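Local coordinates for ankyrin repeat domain protein (Legionella pneumophila subsp. pneumophila, PDB 6MCA) that acts as a bacterial effector that interacts with the host LARP7 component of the 7SK snRNP complex and probably contains a cysteine protease-like domain, at residues A[83-88]-A[92-97]; A[115-120]-A[147-152]; A[127-130]-A[136-139]; A[187-192]-A[234-239]. All coordinates share one frame; numbering follows the deposited sequence.

Interaction 1 (A[83-88]-A[92-97])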
loop_
_atom_site.group_PDB
_atom_site.type_symbol
_atom_site.label_atom_id
_atom_site.label_comp_id
_atom_site.label_asym_id
_atom_site.label_seq_id
_atom_site.Cartn_x
_atom_site.Cartn_y
_atom_site.Cartn_z
ATOM N N LYS A 83 23.500 1.620 5.199
ATOM C CA LYS A 83 23.497 2.163 3.843
ATOM C C LYS A 83 22.337 1.578 3.049
ATOM O O LYS A 83 22.250 0.351 2.907
ATOM C CB LYS A 83 24.815 1.876 3.132
ATOM C CG LYS A 83 24.861 2.446 1.724
ATOM C CD LYS A 83 26.228 2.293 1.086
ATOM C CE LYS A 83 26.245 2.919 -0.300
ATOM N NZ LYS A 83 27.576 2.806 -0.953
ATOM N N PRO A 84 21.434 2.399 2.520
ATOM C CA PRO A 84 20.278 1.857 1.801
ATOM C C PRO A 84 20.494 1.801 0.298
ATOM O O PRO A 84 21.518 2.268 -0.211
ATOM C CB PRO A 84 19.170 2.850 2.161
ATOM C CG PRO A 84 19.906 4.166 2.230
ATOM C CD PRO A 84 21.319 3.855 2.716
ATOM N N ASP A 85 19.530 1.232 -0.419
ATOM C CA ASP A 85 19.504 1.330 -1.872
ATOM C C ASP A 85 18.851 2.660 -2.250
ATOM O O ASP A 85 18.587 3.511 -1.396
ATOM C CB ASP A 85 18.795 0.119 -2.475
ATOM C CG ASP A 85 17.399 -0.081 -1.920
ATOM O OD1 ASP A 85 16.491 0.683 -2.304
ATOM O OD2 ASP A 85 17.207 -1.007 -1.103
ATOM N N VAL A 86 18.574 2.854 -3.542
ATOM C CA VAL A 86 18.068 4.144 -4.008
ATOM C C VAL A 86 16.693 4.444 -3.420
ATOM O O VAL A 86 16.323 5.612 -3.251
ATOM C CB VAL A 86 18.054 4.181 -5.551
ATOM C CG1 VAL A 86 17.054 3.179 -6.105
ATOM C CG2 VAL A 86 17.756 5.588 -6.056
ATOM N N THR A 87 15.924 3.409 -3.080
ATOM C CA THR A 87 14.590 3.606 -2.524
ATOM C C THR A 87 14.606 3.948 -1.040
ATOM O O THR A 87 13.556 4.302 -0.494
ATOM C CB THR A 87 13.731 2.357 -2.742
ATOM O OG1 THR A 87 14.111 1.344 -1.802
ATOM C CG2 THR A 87 13.916 1.824 -4.155
ATOM N N GLY A 88 15.757 3.855 -0.380
ATOM C CA GLY A 88 15.847 4.115 1.039
ATOM C C GLY A 88 15.696 2.899 1.926
ATOM O O GLY A 88 15.662 3.049 3.154
ATOM N N LEU A 92 18.167 -3.423 7.299
ATOM C CA LEU A 92 17.153 -3.799 8.277
ATOM C C LEU A 92 15.771 -3.861 7.640
ATOM O O LEU A 92 14.973 -4.746 7.968
ATOM C CB LEU A 92 17.163 -2.818 9.448
ATOM C CG LEU A 92 16.325 -3.233 10.658
ATOM C CD1 LEU A 92 16.830 -4.548 11.230
ATOM C CD2 LEU A 92 16.341 -2.144 11.716
ATOM N N HIS A 93 15.468 -2.926 6.735
ATOM C CA HIS A 93 14.213 -2.984 5.990
ATOM C C HIS A 93 14.075 -4.315 5.264
ATOM O O HIS A 93 13.021 -4.960 5.315
ATOM C CB HIS A 93 14.138 -1.829 4.990
ATOM C CG HIS A 93 13.611 -0.551 5.566
ATOM N ND1 HIS A 93 14.435 0.447 6.037
ATOM C CD2 HIS A 93 12.343 -0.102 5.728
ATOM C CE1 HIS A 93 13.698 1.455 6.471
ATOM N NE2 HIS A 93 12.425 1.147 6.296
ATOM N N TRP A 94 15.140 -4.746 4.586
ATOM C CA TRP A 94 15.082 -5.983 3.815
ATOM C C TRP A 94 14.957 -7.199 4.723
ATOM O O TRP A 94 14.220 -8.141 4.408
ATOM C CB TRP A 94 16.318 -6.101 2.925
ATOM C CG TRP A 94 16.342 -5.086 1.830
ATOM C CD1 TRP A 94 17.074 -3.936 1.795
ATOM C CD2 TRP A 94 15.591 -5.121 0.613
ATOM N NE1 TRP A 94 16.830 -3.256 0.627
ATOM C CE2 TRP A 94 15.922 -3.962 -0.116
ATOM C CE3 TRP A 94 14.672 -6.023 0.066
ATOM C CZ2 TRP A 94 15.366 -3.681 -1.362
ATOM C CZ3 TRP A 94 14.123 -5.742 -1.171
ATOM C CH2 TRP A 94 14.471 -4.581 -1.871
ATOM N N ALA A 95 15.670 -7.199 5.851
ATOM C CA ALA A 95 15.570 -8.321 6.780
ATOM C C ALA A 95 14.177 -8.411 7.387
ATOM O O ALA A 95 13.635 -9.510 7.561
ATOM C CB ALA A 95 16.624 -8.190 7.878
ATOM N N VAL A 96 13.574 -7.264 7.702
ATOM C CA VAL A 96 12.274 -7.259 8.364
ATOM C C VAL A 96 11.168 -7.622 7.380
ATOM O O VAL A 96 10.254 -8.388 7.711
ATOM C CB VAL A 96 12.032 -5.891 9.027
ATOM C CG1 VAL A 96 10.559 -5.677 9.297
ATOM C CG2 VAL A 96 12.834 -5.786 10.316
ATOM N N ASP A 97 11.233 -7.092 6.155
ATOM C CA ASP A 97 10.253 -7.461 5.139
ATOM C C ASP A 97 10.295 -8.951 4.818
ATOM O O ASP A 97 9.291 -9.501 4.350
ATOM C CB ASP A 97 10.474 -6.640 3.866
ATOM C CG ASP A 97 10.327 -5.148 4.102
ATOM O OD1 ASP A 97 9.972 -4.752 5.233
ATOM O OD2 ASP A 97 10.570 -4.368 3.156
#
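Asp-85 and Trp-94 meet at the entrance to an ankyrin repeat, where a tight turn leads into the TPLH signature (Thr-90 to His-93) at the start of the first helix. The turn is a type I beta turn from Asp-85 to Gly-88, closed by the bond from Gly-88 N to Asp-85 O (3.0 Å). With chi1 at 55°, the carboxylate of Asp-85 lies over its own turn. OD1 accepts twice from Thr-87: its backbone N (2.9 Å) comes from the anti side and completes an Asx turn, while Thr-87 OG1 meets the syn lone pair of Asp-85 OD1. The second oxygen faces the helix. Asp-85 OD2 takes the indole N-H of Trp-94, with NE1 2.9 Å away and practically in the ring plane, although the bond is bent to 141° at the hydrogen. CZ2 of Trp-94 lies 3.3 Å from the same OD2, so the carboxylate sits at the NE1–CZ2 edge, its plane turned 61° from the indole. Around the pair, Phe-56 packs edge-to-face on Trp-94, Arg-89 makes a cation-pi contact with it while salt-bridged to Asp-97, and Ile-60 of helix 58-65 touches both residues. His-93 lies farther from the turn, its ND1 4.1 Å from Gly-88 O; its polar atoms bond instead to Thr-90 OG1 and Leu-122 O, as the signature histidine of ankyrin repeats does. Asp-85 thus has both carboxylate oxygens engaged, one organising the turn and one satisfying a buried indole N-H.

Interaction 2 (A[115-120]-A[147-152])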
loop_
_atom_site.group_PDB
_atom_site.type_symbol
_atom_site.label_atom_id
_atom_site.label_comp_id
_atom_site.label_asym_id
_atom_site.label_seq_id
_atom_site.Cartn_x
_atom_site.Cartn_y
_atom_site.Cartn_z
ATOM N N ASN A 115 14.522 2.773 13.451
ATOM C CA ASN A 115 13.528 3.763 13.053
ATOM C C ASN A 115 13.842 4.377 11.694
ATOM O O ASN A 115 13.327 5.452 11.370
ATOM C CB ASN A 115 13.409 4.857 14.115
ATOM C CG ASN A 115 12.812 4.344 15.410
ATOM O OD1 ASN A 115 11.616 4.065 15.487
ATOM N ND2 ASN A 115 13.645 4.219 16.438
ATOM N N ALA A 116 14.680 3.721 10.896
ATOM C CA ALA A 116 14.962 4.208 9.555
ATOM C C ALA A 116 13.712 4.109 8.689
ATOM O O ALA A 116 12.922 3.169 8.815
ATOM C CB ALA A 116 16.104 3.411 8.925
ATOM N N TYR A 117 13.527 5.094 7.816
ATOM C CA TYR A 117 12.396 5.109 6.903
ATOM C C TYR A 117 12.897 5.295 5.478
ATOM O O TYR A 117 13.979 5.836 5.239
ATOM C CB TYR A 117 11.377 6.205 7.260
ATOM C CG TYR A 117 11.967 7.574 7.519
ATOM C CD1 TYR A 117 12.535 7.889 8.747
ATOM C CD2 TYR A 117 11.938 8.558 6.540
ATOM C CE1 TYR A 117 13.068 9.143 8.988
ATOM C CE2 TYR A 117 12.467 9.814 6.772
ATOM C CZ TYR A 117 13.031 10.101 7.997
ATOM O OH TYR A 117 13.559 11.349 8.233
ATOM N N THR A 118 12.088 4.830 4.530
ATOM C CA THR A 118 12.460 4.847 3.126
ATOM C C THR A 118 12.187 6.220 2.516
ATOM O O THR A 118 11.787 7.170 3.196
ATOM C CB THR A 118 11.712 3.755 2.367
ATOM O OG1 THR A 118 10.317 4.078 2.318
ATOM C CG2 THR A 118 11.891 2.410 3.055
ATOM N N ARG A 119 12.402 6.314 1.200
ATOM C CA ARG A 119 12.234 7.578 0.490
ATOM C C ARG A 119 10.814 8.116 0.614
ATOM O O ARG A 119 10.613 9.336 0.633
ATOM C CB ARG A 119 12.613 7.389 -0.980
ATOM C CG ARG A 119 12.483 8.625 -1.850
ATOM C CD ARG A 119 12.925 8.309 -3.270
ATOM N NE ARG A 119 12.294 7.088 -3.764
ATOM C CZ ARG A 119 12.734 6.386 -4.803
ATOM N NH1 ARG A 119 13.815 6.779 -5.464
ATOM N NH2 ARG A 119 12.095 5.287 -5.180
ATOM N N ASN A 120 9.823 7.232 0.707
ATOM C CA ASN A 120 8.432 7.632 0.867
ATOM C C ASN A 120 8.042 7.857 2.321
ATOM O O ASN A 120 6.893 8.224 2.588
ATOM C CB ASN A 120 7.507 6.580 0.249
ATOM C CG ASN A 120 7.703 6.437 -1.246
ATOM O OD1 ASN A 120 8.021 7.404 -1.938
ATOM N ND2 ASN A 120 7.517 5.224 -1.753
ATOM N N LEU A 147 6.416 2.752 17.606
ATOM C CA LEU A 147 5.252 2.258 16.875
ATOM C C LEU A 147 4.415 3.389 16.284
ATOM O O LEU A 147 3.770 3.203 15.241
ATOM C CB LEU A 147 4.395 1.394 17.804
ATOM C CG LEU A 147 3.150 0.722 17.226
ATOM C CD1 LEU A 147 3.527 -0.183 16.073
ATOM C CD2 LEU A 147 2.416 -0.060 18.306
ATOM N N ASP A 148 4.411 4.557 16.933
ATOM C CA ASP A 148 3.547 5.646 16.489
ATOM C C ASP A 148 3.901 6.113 15.084
ATOM O O ASP A 148 3.010 6.504 14.324
ATOM C CB ASP A 148 3.623 6.814 17.473
ATOM C CG ASP A 148 2.815 6.565 18.732
ATOM O OD1 ASP A 148 1.820 5.813 18.662
ATOM O OD2 ASP A 148 3.175 7.123 19.791
ATOM N N PHE A 149 5.184 6.076 14.719
ATOM C CA PHE A 149 5.586 6.445 13.364
ATOM C C PHE A 149 4.908 5.551 12.330
ATOM O O PHE A 149 4.303 6.040 11.365
ATOM C CB PHE A 149 7.110 6.365 13.246
ATOM C CG PHE A 149 7.663 6.954 11.980
ATOM C CD1 PHE A 149 6.914 7.827 11.209
ATOM C CD2 PHE A 149 8.946 6.635 11.566
ATOM C CE1 PHE A 149 7.431 8.364 10.046
ATOM C CE2 PHE A 149 9.469 7.168 10.406
ATOM C CZ PHE A 149 8.710 8.034 9.645
ATOM N N ALA A 150 4.997 4.233 12.519
ATOM C CA ALA A 150 4.378 3.300 11.583
ATOM C C ALA A 150 2.866 3.477 11.551
ATOM O O ALA A 150 2.254 3.503 10.473
ATOM C CB ALA A 150 4.746 1.864 11.957
ATOM N N LEU A 151 2.242 3.598 12.728
ATOM C CA LEU A 151 0.790 3.752 12.772
ATOM C C LEU A 151 0.344 5.019 12.053
ATOM O O LEU A 151 -0.630 4.998 11.290
ATOM C CB LEU A 151 0.302 3.756 14.221
ATOM C CG LEU A 151 0.458 2.451 15.004
ATOM C CD1 LEU A 151 -0.223 2.559 16.359
ATOM C CD2 LEU A 151 -0.093 1.276 14.212
ATOM N N ASP A 152 1.054 6.130 12.272
ATOM C CA ASP A 152 0.678 7.389 11.642
ATOM C C ASP A 152 0.887 7.338 10.136
ATOM O O ASP A 152 0.060 7.855 9.377
ATOM C CB ASP A 152 1.470 8.543 12.254
ATOM C CG ASP A 152 1.130 8.773 13.714
ATOM O OD1 ASP A 152 0.024 8.372 14.138
ATOM O OD2 ASP A 152 1.967 9.353 14.437
#
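Asn-115 and Phe-149 mark the closest approach of the two backbones, yet their CA atoms remain 8.4 Å apart, so loop 115-120 and helical residues 147-152 are bridged by side chains. The loop runs in an extended conformation through Ala-116 and Tyr-117, while the opposing residues lie on helix 147-162. Phe-149 does most of the reaching: with CG anti to the backbone N (chi1 -170°), its ring projects from the helix towards the loop. It arrives edge first. Phe-149 CE2 lies 3.6 Å from CD1 of Tyr-117 and 3.8 Å from Tyr-117 CB, and Phe-149 CZ is 3.9 Å from Tyr-117 CG, which puts the phenyl edge against the inner part of the tyrosine ring, well away from its hydroxyl. The planes stand at 85° with ring centroids 5.5 Å apart, an offset edge-to-face pair directed from the edge of Phe-149 to the face of Tyr-117. Asn-115 O borders the same edge near the phenyl plane, 4.3 Å from Phe-149 CE2. Beyond the rings, Ile-179 of strand 178-182 touches both aromatic residues, and Cys-123 packs on Phe-149. The amide of Asn-115 is engaged just upstream of the helix: OD1 accepts from Lys-146 N and ND2 donates to Gly-144 O. This amide bridge between consecutive loops belongs to the stacked architecture of ankyrin repeats, in which successive loops lie side by side; the aromatic pair is this protein's own packing beside it and joins the loop 115-120 to helix 147-162.

Interaction 3 (A[127-130]-A[136-139])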
loop_
_atom_site.group_PDB
_atom_site.type_symbol
_atom_site.label_atom_id
_atom_site.label_comp_id
_atom_site.label_asym_id
_atom_site.label_seq_id
_atom_site.Cartn_x
_atom_site.Cartn_y
_atom_site.Cartn_z
ATOM N N TYR A 127 5.541 -2.723 7.633
ATOM C CA TYR A 127 5.099 -3.989 7.058
ATOM C C TYR A 127 4.849 -5.053 8.125
ATOM O O TYR A 127 3.848 -5.775 8.029
ATOM C CB TYR A 127 6.105 -4.485 6.014
ATOM C CG TYR A 127 5.952 -3.792 4.680
ATOM C CD1 TYR A 127 4.794 -3.945 3.927
ATOM C CD2 TYR A 127 6.956 -2.974 4.179
ATOM C CE1 TYR A 127 4.643 -3.309 2.710
ATOM C CE2 TYR A 127 6.814 -2.334 2.961
ATOM C CZ TYR A 127 5.656 -2.505 2.232
ATOM O OH TYR A 127 5.511 -1.870 1.020
ATOM N N PRO A 128 5.706 -5.207 9.144
ATOM C CA PRO A 128 5.350 -6.136 10.230
ATOM C C PRO A 128 4.078 -5.746 10.961
ATOM O O PRO A 128 3.335 -6.631 11.404
ATOM C CB PRO A 128 6.575 -6.094 11.156
ATOM C CG PRO A 128 7.363 -4.908 10.732
ATOM C CD PRO A 128 7.098 -4.742 9.278
ATOM N N VAL A 129 3.801 -4.448 11.103
ATOM C CA VAL A 129 2.542 -4.022 11.707
ATOM C C VAL A 129 1.368 -4.431 10.828
ATOM O O VAL A 129 0.360 -4.959 11.313
ATOM C CB VAL A 129 2.556 -2.503 11.959
ATOM C CG1 VAL A 129 1.146 -1.990 12.212
ATOM C CG2 VAL A 129 3.450 -2.170 13.132
ATOM N N LEU A 130 1.486 -4.203 9.518
ATOM C CA LEU A 130 0.392 -4.529 8.609
ATOM C C LEU A 130 0.179 -6.032 8.484
ATOM O O LEU A 130 -0.943 -6.477 8.211
ATOM C CB LEU A 130 0.655 -3.919 7.234
ATOM C CG LEU A 130 0.527 -2.399 7.163
ATOM C CD1 LEU A 130 1.108 -1.875 5.860
ATOM C CD2 LEU A 130 -0.927 -1.983 7.328
ATOM N N ILE A 136 8.844 -10.220 15.343
ATOM C CA ILE A 136 9.772 -9.226 14.816
ATOM C C ILE A 136 9.403 -7.832 15.313
ATOM O O ILE A 136 10.286 -6.990 15.531
ATOM C CB ILE A 136 9.821 -9.314 13.276
ATOM C CG1 ILE A 136 11.164 -8.805 12.749
ATOM C CG2 ILE A 136 8.665 -8.566 12.635
ATOM C CD1 ILE A 136 11.556 -9.408 11.418
ATOM N N LYS A 137 8.112 -7.576 15.544
ATOM C CA LYS A 137 7.706 -6.301 16.126
ATOM C C LYS A 137 8.276 -6.131 17.527
ATOM O O LYS A 137 8.762 -5.053 17.880
ATOM C CB LYS A 137 6.183 -6.193 16.158
ATOM C CG LYS A 137 5.547 -5.832 14.829
ATOM C CD LYS A 137 4.270 -5.037 15.040
ATOM C CE LYS A 137 3.270 -5.796 15.896
ATOM N NZ LYS A 137 2.870 -7.084 15.271
ATOM N N GLN A 138 8.229 -7.189 18.340
ATOM C CA GLN A 138 8.766 -7.101 19.694
ATOM C C GLN A 138 10.286 -7.000 19.677
ATOM O O GLN A 138 10.876 -6.295 20.504
ATOM C CB GLN A 138 8.311 -8.304 20.517
ATOM C CG GLN A 138 6.833 -8.279 20.859
ATOM C CD GLN A 138 6.340 -9.597 21.418
ATOM O OE1 GLN A 138 7.086 -10.574 21.483
ATOM N NE2 GLN A 138 5.076 -9.631 21.822
ATOM N N LEU A 139 10.935 -7.699 18.742
ATOM C CA LEU A 139 12.380 -7.556 18.593
ATOM C C LEU A 139 12.754 -6.119 18.249
ATOM O O LEU A 139 13.736 -5.582 18.775
ATOM C CB LEU A 139 12.898 -8.519 17.523
ATOM C CG LEU A 139 14.397 -8.465 17.211
ATOM C CD1 LEU A 139 15.230 -8.539 18.485
ATOM C CD2 LEU A 139 14.783 -9.576 16.247
HETATM O O HOH W 1 0.012 -5.765 13.957
#
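Ile-136 places CG1 anti to its backbone N (chi1 -154°), and this turns the other branch, CG2, towards Pro-128. Lys-137, with CG anti to its carbonyl carbon (chi1 -79°), then bends at each later torsion and folds across the opposing helix. The two residues thereby join helices 126-131 and 134-142, consecutive members of a helical hairpin of the ankyrin region. CB of Pro-128 is the shared contact point: it lies 3.6 Å from Ile-136 CG2 and 3.8 Å from Lys-137 CG, held between a buried branched side chain and the aliphatic part of a lysine. One residue on, Val-129 directs CG2 across the lysine chain at about a right angle, 3.5 Å from Lys-137 CD. Val-129 also touches Leu-147, Leu-151 and Ile-154 of helix 147-162, so it packs in two directions, whereas Ile-136 continues inward to Leu-101 and Thr-104 of helix 101-109. The contact therefore changes character along its length, from apolar at Pro-128 and Ile-136 to amphipathic at Lys-137, whose methylenes cover the first helix while its ammonium is engaged in a salt bridge with Asp-134. Near that charged end, a water donates to Val-129 O at 2.8 Å and accepts only a weak bond from Lys-137 NZ at 3.4 Å.

Interaction 4 (A[187-192]-A[234-239])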
loop_
_atom_site.group_PDB
_atom_site.type_symbol
_atom_site.label_atom_id
_atom_site.label_comp_id
_atom_site.label_asym_id
_atom_site.label_seq_id
_atom_site.Cartn_x
_atom_site.Cartn_y
_atom_site.Cartn_z
ATOM N N ILE A 187 1.886 2.889 -3.627
ATOM C CA ILE A 187 2.863 1.856 -3.300
ATOM C C ILE A 187 2.142 0.516 -3.345
ATOM O O ILE A 187 1.184 0.300 -2.593
ATOM C CB ILE A 187 3.510 2.084 -1.925
ATOM C CG1 ILE A 187 4.026 3.521 -1.810
ATOM C CG2 ILE A 187 4.637 1.091 -1.697
ATOM C CD1 ILE A 187 4.392 3.932 -0.403
ATOM N N LEU A 188 2.606 -0.384 -4.214
ATOM C CA LEU A 188 1.838 -1.587 -4.526
ATOM C C LEU A 188 1.824 -2.570 -3.360
ATOM O O LEU A 188 0.755 -3.021 -2.932
ATOM C CB LEU A 188 2.397 -2.249 -5.786
ATOM C CG LEU A 188 1.644 -3.481 -6.289
ATOM C CD1 LEU A 188 0.188 -3.141 -6.572
ATOM C CD2 LEU A 188 2.315 -4.048 -7.529
ATOM N N GLU A 189 3.003 -2.935 -2.849
ATOM C CA GLU A 189 3.067 -3.897 -1.751
ATOM C C GLU A 189 2.376 -3.357 -0.507
ATOM O O GLU A 189 1.645 -4.087 0.182
ATOM C CB GLU A 189 4.525 -4.246 -1.451
ATOM C CG GLU A 189 5.329 -4.646 -2.680
ATOM C CD GLU A 189 6.678 -5.246 -2.329
ATOM O OE1 GLU A 189 6.706 -6.343 -1.734
ATOM O OE2 GLU A 189 7.709 -4.621 -2.653
ATOM N N PHE A 190 2.600 -2.075 -0.204
ATOM C CA PHE A 190 1.879 -1.429 0.885
ATOM C C PHE A 190 0.375 -1.515 0.671
ATOM O O PHE A 190 -0.376 -1.791 1.613
ATOM C CB PHE A 190 2.322 0.031 1.009
ATOM C CG PHE A 190 1.486 0.844 1.958
ATOM C CD1 PHE A 190 1.739 0.821 3.320
ATOM C CD2 PHE A 190 0.451 1.638 1.488
ATOM C CE1 PHE A 190 0.977 1.570 4.196
ATOM C CE2 PHE A 190 -0.317 2.386 2.359
ATOM C CZ PHE A 190 -0.053 2.353 3.715
ATOM N N THR A 191 -0.081 -1.280 -0.563
ATOM C CA THR A 191 -1.512 -1.316 -0.843
ATOM C C THR A 191 -2.082 -2.713 -0.629
ATOM O O THR A 191 -3.155 -2.867 -0.035
ATOM C CB THR A 191 -1.784 -0.836 -2.270
ATOM O OG1 THR A 191 -1.485 0.562 -2.368
ATOM C CG2 THR A 191 -3.240 -1.056 -2.643
ATOM N N VAL A 192 -1.378 -3.744 -1.100
ATOM C CA VAL A 192 -1.849 -5.115 -0.909
ATOM C C VAL A 192 -1.958 -5.437 0.577
ATOM O O VAL A 192 -2.974 -5.975 1.049
ATOM C CB VAL A 192 -0.920 -6.106 -1.634
ATOM C CG1 VAL A 192 -1.355 -7.537 -1.369
ATOM C CG2 VAL A 192 -0.900 -5.820 -3.127
ATOM N N TYR A 234 9.102 -11.403 -4.519
ATOM C CA TYR A 234 10.077 -12.011 -5.416
ATOM C C TYR A 234 10.479 -11.080 -6.551
ATOM O O TYR A 234 11.517 -11.305 -7.180
ATOM C CB TYR A 234 9.524 -13.316 -5.995
ATOM C CG TYR A 234 9.226 -14.379 -4.961
ATOM C CD1 TYR A 234 9.828 -14.350 -3.709
ATOM C CD2 TYR A 234 8.342 -15.413 -5.237
ATOM C CE1 TYR A 234 9.556 -15.319 -2.763
ATOM C CE2 TYR A 234 8.064 -16.387 -4.297
ATOM C CZ TYR A 234 8.674 -16.336 -3.062
ATOM O OH TYR A 234 8.401 -17.303 -2.123
ATOM N N GLN A 235 9.684 -10.040 -6.828
ATOM C CA GLN A 235 10.069 -9.082 -7.855
ATOM C C GLN A 235 11.338 -8.327 -7.485
ATOM O O GLN A 235 12.035 -7.835 -8.380
ATOM C CB GLN A 235 8.930 -8.095 -8.114
ATOM C CG GLN A 235 7.720 -8.715 -8.796
ATOM C CD GLN A 235 6.679 -7.684 -9.188
ATOM O OE1 GLN A 235 6.554 -6.637 -8.553
ATOM N NE2 GLN A 235 5.927 -7.976 -10.243
ATOM N N HIS A 236 11.658 -8.230 -6.192
ATOM C CA HIS A 236 12.874 -7.546 -5.772
ATOM C C HIS A 236 14.106 -8.434 -5.851
ATOM O O HIS A 236 15.228 -7.915 -5.835
ATOM C CB HIS A 236 12.720 -7.021 -4.342
ATOM C CG HIS A 236 11.653 -5.981 -4.191
ATOM N ND1 HIS A 236 11.832 -4.671 -4.580
ATOM C CD2 HIS A 236 10.398 -6.058 -3.690
ATOM C CE1 HIS A 236 10.732 -3.985 -4.327
ATOM N NE2 HIS A 236 9.847 -4.803 -3.786
ATOM N N HIS A 237 13.928 -9.746 -5.936
ATOM C CA HIS A 237 15.066 -10.655 -5.947
ATOM C C HIS A 237 15.879 -10.462 -7.223
ATOM O O HIS A 237 15.303 -10.386 -8.315
ATOM C CB HIS A 237 14.595 -12.102 -5.832
ATOM C CG HIS A 237 15.641 -13.036 -5.311
ATOM N ND1 HIS A 237 16.752 -13.394 -6.044
ATOM C CD2 HIS A 237 15.748 -13.684 -4.126
ATOM C CE1 HIS A 237 17.497 -14.222 -5.335
ATOM N NE2 HIS A 237 16.910 -14.415 -4.167
ATOM N N PRO A 238 17.208 -10.373 -7.131
ATOM C CA PRO A 238 18.014 -10.141 -8.340
ATOM C C PRO A 238 18.042 -11.319 -9.301
ATOM O O PRO A 238 18.286 -11.107 -10.496
ATOM C CB PRO A 238 19.413 -9.848 -7.780
ATOM C CG PRO A 238 19.419 -10.482 -6.427
ATOM C CD PRO A 238 18.023 -10.356 -5.905
ATOM N N ARG A 239 17.802 -12.545 -8.830
ATOM C CA ARG A 239 17.882 -13.717 -9.704
ATOM C C ARG A 239 17.069 -14.842 -9.061
ATOM O O ARG A 239 17.525 -15.460 -8.096
ATOM C CB ARG A 239 19.328 -14.131 -9.930
ATOM C CG ARG A 239 19.503 -15.452 -10.663
ATOM C CD ARG A 239 20.933 -15.957 -10.541
ATOM N NE ARG A 239 21.903 -14.945 -10.953
ATOM C CZ ARG A 239 23.207 -15.014 -10.709
ATOM N NH1 ARG A 239 24.011 -14.043 -11.123
ATOM N NH2 ARG A 239 23.709 -16.049 -10.049
#
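The imidazole of His-236 meets the carboxylate of Glu-189 at its NE2 edge, while the indole of Trp-94 stands edge-on over one of its faces. OE2 of Glu-189 lies near the plane of the imidazole, and the carboxylate is turned only 26° from it, so the two flat groups meet almost as continuations of one another. NE2 donates to OE2 with an angle of 156° at the hydrogen. The modelled separation of 2.4 Å between His-236 NE2 and Glu-189 OE2 is too short to be taken literally at this resolution; the pairing itself is a familiar His-carboxylate hydrogen bond. In the model OE2 leans slightly toward CD2 of His-236, a doubtful detail. The side chains come from opposite directions, Glu-189 reaching out on a chain extended beyond CG. A weak, long ion pair links the same OE2 to Arg-89, and a tartrate, probably from the crystallisation liquor, lies about 5 Å from the side chain of Glu-189. The flanking residues have bonds of their own: the carbonyl O of the N-cap residue Ile-187 accepts from Thr-191 N (2.9 Å) and Thr-191 OG1 (2.7 Å) from opposite faces of its plane, and Arg-239 N donates to His-237 ND1 (3.1 Å) in the ring plane. The bond spans from the first turn of helix 188-202, which packs on Tyr-127 of helix 126-131 and on helix 348-353, to the loop between helices 215-233 and 242-251, whose His-237 rests on helix 58-65.

Interactions 1 to 3 all lie in the ankyrin region, whereas interaction 4 joins two elements from later in the chain. Interaction 1 is buried and polar, interactions 2 and 3 are partly buried and largely apolar, and interaction 4 is a surface contact resting on one polar pair. Interactions 1 and 2 touch through a probable backbone hydrogen bond from Arg-119 N to Thr-87 O. Interaction 3 is nested within the loop closed by interaction 2, and Leu-147 packs on Val-129 between them. Tyr-127 carries the ankyrin stack onto helix 188-202 of interaction 4, and Trp-94 of interaction 1 packs directly against His-236 of interaction 4.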